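Local atomic coordinates of putative cytoplasmic protein (Salmonella enterica subsp. enterica serovar Typhimurium, PDB entry 4IQN), a protein that is of unknown function and belongs to the DUF5066 family of uncharacterised proteins. Residues Lys39-Gln44 against Pro123-Ile128; Ser67-Pro72 against Asp129-Gln134; Pro92-Tyr97 against Ile107-Leu112; Pro114-Asp119 against Glu210-Ala215. All blocks are in the same frame, centred on the assembly; numbering follows the deposited sequence. Where two conformers were deposited one is given.

Contact 1: Lys39-Gln44 against Pro123-Ile128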
loop_
_atom_site.group_PDB
_atom_site.type_symbol
_atom_site.label_atom_id
_atom_site.label_comp_id
_atom_site.label_asym_id
_atom_site.label_seq_id
_atom_site.Cartn_x
_atom_site.Cartn_y
_atom_site.Cartn_z
ATOM N N LYS A 39 6.327 -5.655 -11.047
ATOM C CA LYS A 39 4.965 -6.156 -11.244
ATOM C C LYS A 39 4.608 -7.280 -10.268
ATOM O O LYS A 39 3.439 -7.410 -9.875
ATOM C CB LYS A 39 4.794 -6.642 -12.688
ATOM C CG LYS A 39 3.453 -7.228 -13.109
ATOM C CD LYS A 39 2.311 -6.214 -13.157
ATOM C CE LYS A 39 0.971 -6.830 -13.595
ATOM N NZ LYS A 39 0.838 -6.972 -15.059
ATOM N N TYR A 40 5.594 -8.078 -9.877
ATOM C CA TYR A 40 5.352 -9.297 -9.100
ATOM C C TYR A 40 6.076 -9.301 -7.774
ATOM O O TYR A 40 7.082 -8.621 -7.576
ATOM C CB TYR A 40 5.763 -10.525 -9.923
ATOM C CG TYR A 40 4.971 -10.671 -11.208
ATOM C CD1 TYR A 40 3.671 -11.064 -11.170
ATOM C CD2 TYR A 40 5.540 -10.381 -12.471
ATOM C CE1 TYR A 40 2.913 -11.181 -12.315
ATOM C CE2 TYR A 40 4.784 -10.512 -13.635
ATOM C CZ TYR A 40 3.465 -10.913 -13.533
ATOM O OH TYR A 40 2.665 -11.048 -14.615
ATOM N N ARG A 41 5.528 -10.069 -6.830
ATOM C CA ARG A 41 6.161 -10.234 -5.554
ATOM C C ARG A 41 7.514 -10.971 -5.629
ATOM O O ARG A 41 8.445 -10.702 -4.866
ATOM C CB ARG A 41 5.230 -10.997 -4.622
ATOM C CG ARG A 41 5.743 -10.862 -3.218
ATOM C CD ARG A 41 4.702 -10.544 -2.201
ATOM N NE ARG A 41 3.465 -10.033 -2.726
ATOM C CZ ARG A 41 2.279 -10.390 -2.249
ATOM N NH1 ARG A 41 2.199 -11.236 -1.224
ATOM N NH2 ARG A 41 1.189 -9.916 -2.803
ATOM N N ASP A 42 7.589 -11.925 -6.537
ATOM C CA ASP A 42 8.824 -12.728 -6.753
ATOM C C ASP A 42 10.055 -11.829 -7.022
ATOM O O ASP A 42 10.150 -11.199 -8.073
ATOM C CB ASP A 42 8.560 -13.713 -7.889
ATOM C CG ASP A 42 9.804 -14.450 -8.373
ATOM O OD1 ASP A 42 10.882 -14.400 -7.696
ATOM O OD2 ASP A 42 9.652 -15.116 -9.456
ATOM N N PRO A 43 10.995 -11.771 -6.070
ATOM C CA PRO A 43 12.146 -10.875 -6.249
ATOM C C PRO A 43 12.986 -11.157 -7.507
ATOM O O PRO A 43 13.644 -10.242 -8.029
ATOM C CB PRO A 43 12.962 -11.112 -4.969
ATOM C CG PRO A 43 11.944 -11.615 -3.972
ATOM C CD PRO A 43 11.079 -12.507 -4.792
ATOM N N GLN A 44 12.957 -12.392 -8.010
ATOM C CA GLN A 44 13.784 -12.742 -9.195
ATOM C C GLN A 44 13.093 -12.352 -10.506
ATOM O O GLN A 44 13.693 -12.420 -11.566
ATOM C CB GLN A 44 14.147 -14.249 -9.256
ATOM C CG GLN A 44 14.546 -14.897 -7.938
ATOM C CD GLN A 44 15.756 -14.245 -7.299
ATOM O OE1 GLN A 44 15.645 -13.525 -6.302
ATOM N NE2 GLN A 44 16.923 -14.484 -7.879
ATOM N N PRO A 123 1.077 -10.622 -6.832
ATOM C CA PRO A 123 1.457 -9.320 -7.320
ATOM C C PRO A 123 2.386 -8.621 -6.359
ATOM O O PRO A 123 2.444 -8.946 -5.175
ATOM C CB PRO A 123 0.131 -8.553 -7.369
ATOM C CG PRO A 123 -0.693 -9.192 -6.315
ATOM C CD PRO A 123 -0.315 -10.633 -6.330
ATOM N N ALA A 124 3.103 -7.634 -6.871
ATOM C CA ALA A 124 3.926 -6.772 -6.025
ATOM C C ALA A 124 3.095 -5.997 -5.040
ATOM O O ALA A 124 1.919 -5.815 -5.279
ATOM C CB ALA A 124 4.737 -5.805 -6.864
ATOM N N LEU A 125 3.731 -5.540 -3.970
ATOM C CA LEU A 125 3.112 -4.680 -2.958
ATOM C C LEU A 125 3.986 -3.472 -2.747
ATOM O O LEU A 125 5.189 -3.568 -2.768
ATOM C CB LEU A 125 2.975 -5.399 -1.598
ATOM C CG LEU A 125 2.194 -6.703 -1.613
ATOM C CD1 LEU A 125 2.324 -7.461 -0.298
ATOM C CD2 LEU A 125 0.743 -6.395 -1.918
ATOM N N ILE A 126 3.348 -2.327 -2.530
ATOM C CA ILE A 126 4.009 -1.138 -2.039
ATOM C C ILE A 126 3.450 -0.867 -0.669
ATOM O O ILE A 126 2.217 -0.700 -0.519
ATOM C CB ILE A 126 3.782 0.088 -2.956
ATOM C CG1 ILE A 126 4.434 -0.097 -4.340
ATOM C CG2 ILE A 126 4.330 1.346 -2.314
ATOM C CD1 ILE A 126 4.154 1.075 -5.277
ATOM N N ARG A 127 4.326 -0.774 0.325
ATOM C CA ARG A 127 3.870 -0.537 1.706
ATOM C C ARG A 127 3.529 0.921 1.883
ATOM O O ARG A 127 4.279 1.797 1.467
ATOM C CB ARG A 127 4.961 -0.926 2.703
ATOM C CG ARG A 127 4.608 -0.889 4.186
ATOM C CD ARG A 127 3.465 -1.812 4.518
ATOM N NE ARG A 127 3.549 -2.234 5.908
ATOM C CZ ARG A 127 2.948 -1.634 6.936
ATOM N NH1 ARG A 127 2.151 -0.570 6.772
ATOM N NH2 ARG A 127 3.123 -2.142 8.137
ATOM N N ILE A 128 2.391 1.183 2.510
ATOM C CA ILE A 128 1.961 2.548 2.884
ATOM C C ILE A 128 1.987 2.638 4.410
ATOM O O ILE A 128 1.538 1.716 5.099
ATOM C CB ILE A 128 0.536 2.822 2.382
ATOM C CG1 ILE A 128 0.484 2.838 0.859
ATOM C CG2 ILE A 128 -0.066 4.131 2.967
ATOM C CD1 ILE A 128 1.212 3.991 0.185
#

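Contact 2: Ser67-Pro72 against Asp129-Gln134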
loop_
_atom_site.group_PDB
_atom_site.type_symbol
_atom_site.label_atom_id
_atom_site.label_comp_id
_atom_site.label_asym_id
_atom_site.label_seq_id
_atom_site.Cartn_x
_atom_site.Cartn_y
_atom_site.Cartn_z
ATOM N N SER A 67 0.650 13.380 7.534
ATOM C CA SER A 67 -0.765 13.613 7.507
ATOM C C SER A 67 -1.208 14.487 8.667
ATOM O O SER A 67 -0.403 14.859 9.528
ATOM C CB SER A 67 -1.526 12.293 7.603
ATOM O OG SER A 67 -1.369 11.718 8.886
ATOM N N ASN A 68 -2.504 14.802 8.661
ATOM C CA ASN A 68 -3.179 15.402 9.813
ATOM C C ASN A 68 -2.985 14.635 11.131
ATOM O O ASN A 68 -3.191 15.201 12.208
ATOM C CB ASN A 68 -4.683 15.619 9.549
ATOM C CG ASN A 68 -5.381 14.391 8.963
ATOM O OD1 ASN A 68 -4.972 13.894 7.941
ATOM N ND2 ASN A 68 -6.456 13.933 9.592
ATOM N N TYR A 69 -2.601 13.363 11.050
ATOM C CA TYR A 69 -2.218 12.567 12.215
ATOM C C TYR A 69 -0.767 12.774 12.669
ATOM O O TYR A 69 -0.337 12.158 13.638
ATOM C CB TYR A 69 -2.413 11.075 11.904
ATOM C CG TYR A 69 -3.844 10.616 11.917
ATOM C CD1 TYR A 69 -4.670 10.807 10.805
ATOM C CD2 TYR A 69 -4.378 9.963 13.038
ATOM C CE1 TYR A 69 -5.975 10.377 10.812
ATOM C CE2 TYR A 69 -5.684 9.522 13.037
ATOM C CZ TYR A 69 -6.463 9.733 11.918
ATOM O OH TYR A 69 -7.744 9.303 11.895
ATOM N N ASN A 70 -0.044 13.656 11.989
ATOM C CA ASN A 70 1.368 13.891 12.211
ATOM C C ASN A 70 2.196 12.618 12.051
ATOM O O ASN A 70 3.117 12.382 12.821
ATOM C CB ASN A 70 1.597 14.523 13.581
ATOM C CG ASN A 70 2.914 15.212 13.679
ATOM O OD1 ASN A 70 3.460 15.704 12.678
ATOM N ND2 ASN A 70 3.461 15.251 14.891
HETATM N N MSE A 71 1.849 11.808 11.056
HETATM C CA MSE A 71 2.533 10.534 10.788
HETATM C C MSE A 71 2.720 10.402 9.299
HETATM O O MSE A 71 1.910 10.911 8.523
HETATM C CB MSE A 71 1.690 9.358 11.313
HETATM C CG MSE A 71 1.316 9.552 12.772
HETATM SE SE MSE A 71 0.276 8.038 13.462
HETATM C CE MSE A 71 1.530 6.597 13.064
ATOM N N PRO A 72 3.776 9.704 8.876
ATOM C CA PRO A 72 4.077 9.598 7.458
ATOM C C PRO A 72 3.096 8.718 6.679
ATOM O O PRO A 72 2.277 8.039 7.285
ATOM C CB PRO A 72 5.487 9.008 7.439
ATOM C CG PRO A 72 5.617 8.246 8.707
ATOM C CD PRO A 72 4.802 9.027 9.700
ATOM N N ASP A 129 2.516 3.739 4.939
ATOM C CA ASP A 129 2.630 3.926 6.368
ATOM C C ASP A 129 1.260 4.387 6.875
ATOM O O ASP A 129 0.655 5.259 6.298
ATOM C CB ASP A 129 3.714 4.925 6.676
ATOM C CG ASP A 129 5.073 4.468 6.126
ATOM O OD1 ASP A 129 5.635 3.497 6.711
ATOM O OD2 ASP A 129 5.538 5.034 5.104
ATOM N N HIS A 130 0.790 3.755 7.936
ATOM C CA HIS A 130 -0.592 3.882 8.374
ATOM C C HIS A 130 -0.660 4.563 9.731
ATOM O O HIS A 130 0.350 4.717 10.415
ATOM C CB HIS A 130 -1.232 2.492 8.424
ATOM C CG HIS A 130 -2.699 2.507 8.717
ATOM N ND1 HIS A 130 -3.567 3.386 8.115
ATOM C CD2 HIS A 130 -3.446 1.748 9.555
ATOM C CE1 HIS A 130 -4.794 3.165 8.563
ATOM N NE2 HIS A 130 -4.740 2.183 9.448
ATOM N N VAL A 131 -1.851 5.032 10.071
ATOM C CA VAL A 131 -2.061 5.805 11.277
ATOM C C VAL A 131 -2.470 4.926 12.453
ATOM O O VAL A 131 -2.519 5.409 13.589
ATOM C CB VAL A 131 -3.123 6.892 11.035
ATOM C CG1 VAL A 131 -2.635 7.859 9.966
ATOM C CG2 VAL A 131 -4.478 6.280 10.631
ATOM N N GLY A 132 -2.736 3.649 12.186
ATOM C CA GLY A 132 -3.087 2.663 13.218
ATOM C C GLY A 132 -2.266 1.388 13.100
ATOM O O GLY A 132 -1.227 1.362 12.447
ATOM N N ASP A 133 -2.752 0.323 13.740
ATOM C CA ASP A 133 -2.051 -0.959 13.847
ATOM C C ASP A 133 -2.049 -1.739 12.535
ATOM O O ASP A 133 -1.179 -2.585 12.305
ATOM C CB ASP A 133 -2.709 -1.859 14.912
ATOM C CG ASP A 133 -2.673 -1.260 16.336
ATOM O OD1 ASP A 133 -1.629 -0.689 16.746
ATOM O OD2 ASP A 133 -3.696 -1.388 17.065
ATOM N N GLN A 134 -3.032 -1.519 11.682
ATOM C CA GLN A 134 -3.094 -2.315 10.448
ATOM C C GLN A 134 -1.946 -1.980 9.495
ATOM O O GLN A 134 -1.389 -0.868 9.528
ATOM C CB GLN A 134 -4.405 -2.142 9.712
ATOM C CG GLN A 134 -5.575 -2.720 10.461
ATOM C CD GLN A 134 -6.885 -2.709 9.704
ATOM O OE1 GLN A 134 -6.988 -2.290 8.550
ATOM N NE2 GLN A 134 -7.921 -3.165 10.387
HETATM O O HOH W 1 2.461 6.396 9.645
#

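Contact 3: Pro92-Tyr97 against Ile107-Leu112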
loop_
_atom_site.group_PDB
_atom_site.type_symbol
_atom_site.label_atom_id
_atom_site.label_comp_id
_atom_site.label_asym_id
_atom_site.label_seq_id
_atom_site.Cartn_x
_atom_site.Cartn_y
_atom_site.Cartn_z
ATOM N N PRO A 92 4.998 -9.128 2.904
ATOM C CA PRO A 92 4.469 -8.924 4.215
ATOM C C PRO A 92 4.856 -9.971 5.269
ATOM O O PRO A 92 4.106 -10.226 6.197
ATOM C CB PRO A 92 2.972 -9.010 3.949
ATOM C CG PRO A 92 2.879 -10.116 2.944
ATOM C CD PRO A 92 4.074 -9.903 2.057
ATOM N N ASP A 93 6.029 -10.547 5.186
ATOM C CA ASP A 93 6.386 -11.602 6.115
ATOM C C ASP A 93 6.470 -11.114 7.587
ATOM O O ASP A 93 6.029 -11.840 8.483
ATOM C CB ASP A 93 7.649 -12.311 5.667
ATOM C CG ASP A 93 7.487 -12.917 4.289
ATOM O OD1 ASP A 93 7.729 -12.098 3.388
ATOM O OD2 ASP A 93 7.098 -14.152 4.115
ATOM N N GLU A 94 6.982 -9.897 7.816
ATOM C CA GLU A 94 7.134 -9.392 9.196
ATOM C C GLU A 94 5.778 -9.152 9.830
ATOM O O GLU A 94 5.531 -9.560 10.989
ATOM C CB GLU A 94 8.013 -8.135 9.280
ATOM C CG GLU A 94 9.513 -8.454 9.176
ATOM C CD GLU A 94 10.448 -7.230 9.172
ATOM O OE1 GLU A 94 9.959 -6.070 9.156
ATOM O OE2 GLU A 94 11.693 -7.436 9.176
ATOM N N GLU A 95 4.898 -8.526 9.064
ATOM C CA GLU A 95 3.521 -8.282 9.507
ATOM C C GLU A 95 2.825 -9.608 9.795
ATOM O O GLU A 95 2.150 -9.746 10.796
ATOM C CB GLU A 95 2.756 -7.494 8.443
ATOM C CG GLU A 95 3.211 -6.045 8.284
ATOM C CD GLU A 95 4.435 -5.807 7.353
ATOM O OE1 GLU A 95 5.058 -6.793 6.865
ATOM O OE2 GLU A 95 4.744 -4.596 7.123
ATOM N N ALA A 96 3.038 -10.598 8.931
ATOM C CA ALA A 96 2.456 -11.944 9.125
ATOM C C ALA A 96 2.976 -12.662 10.358
ATOM O O ALA A 96 2.225 -13.310 11.097
ATOM C CB ALA A 96 2.712 -12.813 7.887
ATOM N N TYR A 97 4.277 -12.554 10.562
ATOM C CA TYR A 97 4.945 -13.133 11.696
ATOM C C TYR A 97 4.448 -12.532 13.016
ATOM O O TYR A 97 4.072 -13.261 13.960
ATOM C CB TYR A 97 6.423 -12.892 11.540
ATOM C CG TYR A 97 7.310 -13.794 12.322
ATOM C CD1 TYR A 97 7.311 -15.157 12.083
ATOM C CD2 TYR A 97 8.169 -13.295 13.265
ATOM C CE1 TYR A 97 8.161 -16.003 12.763
ATOM C CE2 TYR A 97 9.026 -14.133 13.969
ATOM C CZ TYR A 97 9.018 -15.496 13.710
ATOM O OH TYR A 97 9.845 -16.386 14.375
ATOM N N ILE A 107 12.356 -16.776 18.268
ATOM C CA ILE A 107 12.827 -17.415 17.047
ATOM C C ILE A 107 12.931 -16.325 16.022
ATOM O O ILE A 107 11.954 -15.616 15.793
ATOM C CB ILE A 107 11.837 -18.483 16.543
ATOM C CG1 ILE A 107 11.559 -19.470 17.671
ATOM C CG2 ILE A 107 12.361 -19.151 15.276
ATOM C CD1 ILE A 107 11.544 -20.916 17.278
ATOM N N ASP A 108 14.116 -16.188 15.427
ATOM C CA ASP A 108 14.366 -15.213 14.365
ATOM C C ASP A 108 13.513 -15.552 13.145
ATOM O O ASP A 108 13.464 -16.717 12.710
ATOM C CB ASP A 108 15.863 -15.210 13.956
ATOM C CG ASP A 108 16.805 -14.639 15.063
ATOM O OD1 ASP A 108 16.360 -13.802 15.887
ATOM O OD2 ASP A 108 18.011 -15.008 15.095
ATOM N N ILE A 109 12.851 -14.535 12.580
ATOM C CA ILE A 109 11.981 -14.731 11.427
ATOM C C ILE A 109 12.708 -15.473 10.289
ATOM O O ILE A 109 12.125 -16.316 9.618
ATOM C CB ILE A 109 11.337 -13.404 10.962
ATOM C CG1 ILE A 109 10.228 -13.674 9.940
ATOM C CG2 ILE A 109 12.397 -12.441 10.403
ATOM C CD1 ILE A 109 9.365 -12.475 9.621
ATOM N N GLU A 110 13.995 -15.170 10.112
ATOM C CA GLU A 110 14.807 -15.779 9.047
ATOM C C GLU A 110 14.758 -17.309 9.105
ATOM O O GLU A 110 14.695 -17.959 8.073
ATOM C CB GLU A 110 16.258 -15.285 9.114
ATOM C CG GLU A 110 16.423 -13.791 8.803
ATOM C CD GLU A 110 16.186 -12.815 9.984
ATOM O OE1 GLU A 110 15.968 -13.240 11.150
ATOM O OE2 GLU A 110 16.212 -11.580 9.727
ATOM N N ASP A 111 14.749 -17.869 10.310
ATOM C CA ASP A 111 14.668 -19.333 10.503
ATOM C C ASP A 111 13.333 -19.940 10.054
ATOM O O ASP A 111 13.237 -21.162 9.854
ATOM C CB ASP A 111 14.921 -19.710 11.977
ATOM C CG ASP A 111 16.322 -19.334 12.457
ATOM O OD1 ASP A 111 17.203 -18.987 11.643
ATOM O OD2 ASP A 111 16.549 -19.370 13.669
ATOM N N LEU A 112 12.302 -19.111 9.911
ATOM C CA LEU A 112 10.973 -19.631 9.562
ATOM C C LEU A 112 10.433 -19.168 8.192
ATOM O O LEU A 112 9.286 -19.468 7.835
ATOM C CB LEU A 112 10.004 -19.334 10.708
ATOM C CG LEU A 112 10.245 -20.239 11.940
ATOM C CD1 LEU A 112 9.409 -19.773 13.113
ATOM C CD2 LEU A 112 9.952 -21.710 11.660
#

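Contact 4: Pro114-Asp119 against Glu210-Ala215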
loop_
_atom_site.group_PDB
_atom_site.type_symbol
_atom_site.label_atom_id
_atom_site.label_comp_id
_atom_site.label_asym_id
_atom_site.label_seq_id
_atom_site.Cartn_x
_atom_site.Cartn_y
_atom_site.Cartn_z
ATOM N N PRO A 114 9.992 -19.019 4.059
ATOM C CA PRO A 114 8.880 -18.099 3.931
ATOM C C PRO A 114 7.748 -18.163 4.917
ATOM O O PRO A 114 7.249 -19.255 5.198
ATOM C CB PRO A 114 8.369 -18.382 2.518
ATOM C CG PRO A 114 8.607 -19.838 2.341
ATOM C CD PRO A 114 9.886 -20.128 3.079
ATOM N N VAL A 115 7.352 -16.995 5.423
ATOM C CA VAL A 115 6.218 -16.935 6.349
ATOM C C VAL A 115 4.900 -16.876 5.569
ATOM O O VAL A 115 3.978 -17.660 5.816
ATOM C CB VAL A 115 6.362 -15.761 7.317
ATOM C CG1 VAL A 115 5.113 -15.630 8.195
ATOM C CG2 VAL A 115 7.550 -15.983 8.233
ATOM N N TRP A 116 4.809 -15.931 4.649
ATOM C CA TRP A 116 3.669 -15.770 3.762
ATOM C C TRP A 116 3.884 -16.548 2.495
ATOM O O TRP A 116 5.008 -16.956 2.202
ATOM C CB TRP A 116 3.495 -14.297 3.424
ATOM C CG TRP A 116 2.125 -13.876 3.091
ATOM C CD1 TRP A 116 1.683 -13.398 1.910
ATOM C CD2 TRP A 116 0.973 -13.857 3.988
ATOM N NE1 TRP A 116 0.349 -13.066 2.000
ATOM C CE2 TRP A 116 -0.105 -13.361 3.259
ATOM C CE3 TRP A 116 0.789 -14.205 5.325
ATOM C CZ2 TRP A 116 -1.384 -13.187 3.826
ATOM C CZ3 TRP A 116 -0.459 -14.073 5.875
ATOM C CH2 TRP A 116 -1.535 -13.559 5.125
ATOM N N SER A 117 2.808 -16.779 1.756
ATOM C CA SER A 117 2.865 -17.469 0.475
ATOM C C SER A 117 3.888 -16.820 -0.444
ATOM O O SER A 117 4.082 -15.618 -0.415
ATOM C CB SER A 117 1.510 -17.422 -0.210
ATOM O OG SER A 117 1.574 -18.002 -1.507
ATOM N N ASN A 118 4.563 -17.645 -1.222
ATOM C CA ASN A 118 5.486 -17.150 -2.270
ATOM C C ASN A 118 5.035 -17.622 -3.642
ATOM O O ASN A 118 5.841 -17.780 -4.552
ATOM C CB ASN A 118 6.927 -17.595 -1.995
ATOM C CG ASN A 118 7.092 -19.099 -1.861
ATOM O OD1 ASN A 118 6.160 -19.892 -2.014
ATOM N ND2 ASN A 118 8.313 -19.501 -1.603
ATOM N N ASP A 119 3.741 -17.867 -3.797
ATOM C CA ASP A 119 3.227 -18.326 -5.075
ATOM C C ASP A 119 3.702 -17.372 -6.191
ATOM O O ASP A 119 3.668 -16.153 -6.025
ATOM C CB ASP A 119 1.711 -18.404 -5.063
ATOM C CG ASP A 119 1.150 -19.026 -6.311
ATOM O OD1 ASP A 119 1.063 -18.375 -7.366
ATOM O OD2 ASP A 119 0.771 -20.197 -6.235
ATOM N N GLU A 210 -3.223 -15.201 -0.979
ATOM C CA GLU A 210 -2.615 -14.456 0.148
ATOM C C GLU A 210 -2.922 -15.127 1.484
ATOM O O GLU A 210 -3.999 -14.906 2.082
ATOM C CB GLU A 210 -3.148 -13.009 0.186
ATOM C CG GLU A 210 -2.900 -12.217 -1.109
ATOM C CD GLU A 210 -1.463 -11.763 -1.320
ATOM O OE1 GLU A 210 -0.563 -12.106 -0.496
ATOM O OE2 GLU A 210 -1.258 -11.032 -2.339
ATOM N N ASP A 211 -2.010 -15.930 1.957
ATOM C CA ASP A 211 -2.143 -16.628 3.251
ATOM C C ASP A 211 -0.753 -17.068 3.630
ATOM O O ASP A 211 0.213 -16.966 2.822
ATOM C CB ASP A 211 -3.107 -17.832 3.135
ATOM C CG ASP A 211 -3.706 -18.288 4.511
ATOM O OD1 ASP A 211 -3.369 -17.781 5.605
ATOM O OD2 ASP A 211 -4.525 -19.216 4.487
ATOM N N TYR A 212 -0.646 -17.544 4.852
ATOM C CA TYR A 212 0.546 -18.146 5.392
ATOM C C TYR A 212 0.952 -19.293 4.510
ATOM O O TYR A 212 0.114 -20.018 3.927
ATOM C CB TYR A 212 0.288 -18.636 6.830
ATOM C CG TYR A 212 0.178 -17.494 7.800
ATOM C CD1 TYR A 212 1.311 -16.933 8.384
ATOM C CD2 TYR A 212 -1.064 -16.972 8.134
ATOM C CE1 TYR A 212 1.223 -15.870 9.253
ATOM C CE2 TYR A 212 -1.170 -15.907 9.012
ATOM C CZ TYR A 212 -0.030 -15.360 9.573
ATOM O OH TYR A 212 -0.109 -14.293 10.433
ATOM N N HIS A 213 2.248 -19.446 4.395
ATOM C CA HIS A 213 2.835 -20.566 3.626
ATOM C C HIS A 213 2.601 -21.876 4.341
ATOM O O HIS A 213 2.710 -21.959 5.560
ATOM C CB HIS A 213 4.331 -20.332 3.418
ATOM C CG HIS A 213 4.888 -21.027 2.216
ATOM N ND1 HIS A 213 5.016 -22.390 2.140
ATOM C CD2 HIS A 213 5.346 -20.542 1.039
ATOM C CE1 HIS A 213 5.543 -22.724 0.975
ATOM N NE2 HIS A 213 5.768 -21.616 0.294
ATOM N N GLU A 214 2.291 -22.916 3.580
ATOM C CA GLU A 214 2.188 -24.257 4.137
ATOM C C GLU A 214 3.431 -24.699 4.863
ATOM O O GLU A 214 3.344 -25.391 5.896
ATOM C CB GLU A 214 1.790 -25.254 3.047
ATOM C CG GLU A 214 0.338 -25.041 2.633
ATOM C CD GLU A 214 -0.675 -25.350 3.743
ATOM O OE1 GLU A 214 -0.422 -26.268 4.555
ATOM O OE2 GLU A 214 -1.722 -24.666 3.803
ATOM N N ALA A 215 4.598 -24.305 4.343
ATOM C CA ALA A 215 5.844 -24.708 4.954
ATOM C C ALA A 215 6.069 -24.006 6.302
ATOM O O ALA A 215 6.707 -24.561 7.191
ATOM C CB ALA A 215 7.022 -24.502 3.994
#

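Contact 1: Lys39-Gln44 against Pro123-Ile128
Arg41 and Pro123 illustrate how one arginine can fasten a loop to the chain leading into a strand. Arg41 CB lies 3.5 Å from Pro123 O. Because CG stands anti to the backbone N (chi1 -166°) and the chain then bends at chi2 and chi3, the NE/NH2 edge of the guanidinium is brought round to the same carbonyl oxygen. Arg41 NE and NH2 both donate to Pro123 O, each at 2.9 Å, a side-on grip with two bent bonds (138° and 139° at the hydrogens). The NE bond runs nearly along the C=O axis. Leu125 CD1 lies over the centre of one guanidinium face, 3.5 Å from Arg41 CZ; the two in-plane bonds and this methyl together fix the plane of the group. NH2 has a second and charged partner, Glu210, whose salt bridge probably steadies the buried cation, while NH1 packs against Trp116 and Pro92. Ala124 N donates to Lys39 O at 3.0 Å. This bond and the backbone bonding of Arg41 with Leu122 make a single beta bridge, Tyr40 with Pro123, which the arginine reinforces. It joins the loop after strand 36-38 to the chain leading into 124-128, an outermost strand of the four-stranded antiparallel sheet.

Contact 2: Ser67-Pro72 against Asp129-Gln134
Tyr69, Met71 and Pro72 pack at the surface against Asp129 to Val131, a loop-to-loop contact at the end of the beta hairpin formed by strands 124-128 and 135-140. The partner loop is shaped by a type I turn from Ser67 to Asn70, reinforced by an ST turn in which Ser67 OG accepts from Tyr69 N. No direct hydrogen bond spans the two segments, and the direct touches are van der Waals ones. Val131 places CG1 over one face of the Tyr69 ring in a CH-pi contact, 4.0 Å from the centroid, the valine standing across the tyrosine. CG1 can lie there because it stands anti to the carbonyl carbon (chi1 -62°). Ile173 of helix 166-174 touches both residues and so backs the pair. In the conformer described here, selenomethionine Met71 runs along the backbone of the hairpin loop, with CE 3.5 Å from His130 O. Next to it along the chain, Asp129 CB lies 3.5 Å from Pro72 O, while the Asp129 carboxylate turns to Thr76. The polar link is indirect: one water donates to Pro72 O at 2.9 Å and to His130 O at 2.8 Å.

Contact 3: Pro92-Tyr97 against Ile107-Leu112
Tyr97 and Ile109 form the dense half of this contact, in which helix 93-99 meets the loop that follows it. The isoleucine lies over one face of the tyrosine ring, CG1 standing 3.8 Å from the centroid and 13° off the normal, a CH-pi contact close to the ring normal. The two side chains run antiparallel, which brings Ile109 CD1 back toward the helix, 3.5 Å from Tyr97 CB and 3.6 Å from Asp93 O. An extended isoleucine makes this possible: CG1 is anti to the backbone N (chi1 -169°) and the chain continues straight to CD1. The ring edge is occupied too, since Leu112 CD1 approaches Tyr97 OH at 3.6 Å. Phe216 of helix 214-217 touches both Tyr97 and Leu112 and extends the packing. Matters differ toward solvent. In the conformer described, Glu94 is exposed and offers CA and CG, 3.8 and 4.0 Å from Ile109 CD1. Ile107 covers little of the helix beyond the hydroxyl, and the CB of Asp108 points away from the helix. Across this otherwise apolar contact runs one polar bond, Tyr97 OH to Ile107 O at 2.7 Å, with the donor above the carbonyl plane. The buried hydroxyl thus donates its proton to a backbone carbonyl while apolar carbon covers the ring face.

Contact 4: Pro114-Asp119 against Glu210-Ala215
Trp116 lies flat against the backbone of 210-215: Asp211 O sits 3.4 Å above the centre of the indole, and Tyr212 N lies over the same face nearer the rim. Its CB bond points away, but with CG opposite the backbone N (chi1 -153°) the indole swings back over 210-212. At its edge, Trp116 NE1 donates in the ring plane to Glu210 OE1 at 2.8 Å, while Glu210 OE2 serves Tyr139 and Arg41. CZ3 stands over the centre of the Tyr212 ring face, edge to face, planes at 67°. His213 carries Pro114 CG over one face. Along the backbone a single bridge joins Trp116 and Tyr212, with His213 N bonded to Val115 O (2.9 Å) and Ser117 N to Asp211 O (2.8 Å). His213 is also the N-cap of helix 214-217: its ND1 accepts from Ala215 N at 2.9 Å. This is consistent with a proton on NE2 and a bare ND1: the imidazole caps a helix through ND1 and reaches Asn118 OD1 through a weak bond from NE2.

In the fold
From the N terminus, residues 39-44 open contact 1, 67-72 open contact 2 and 92-97 open contact 3. Contact 3 closes first, at 107-112, as a short local loop lying within the spans of both contact 1 and contact 2. Residues 114-119 then open contact 4, after which 123-128 close contact 1 and the adjoining 129-134 close contact 2, so these two cross. Contact 4 closes only at 210-215 and crosses both. Contacts 1, 3 and 4 touch one another, joining the edge strand 124-128, helix 93-99 and the C-terminal helix 214-217. Contact 2 stands at the other end of that strand, its centre about 22 Å from that of contact 1.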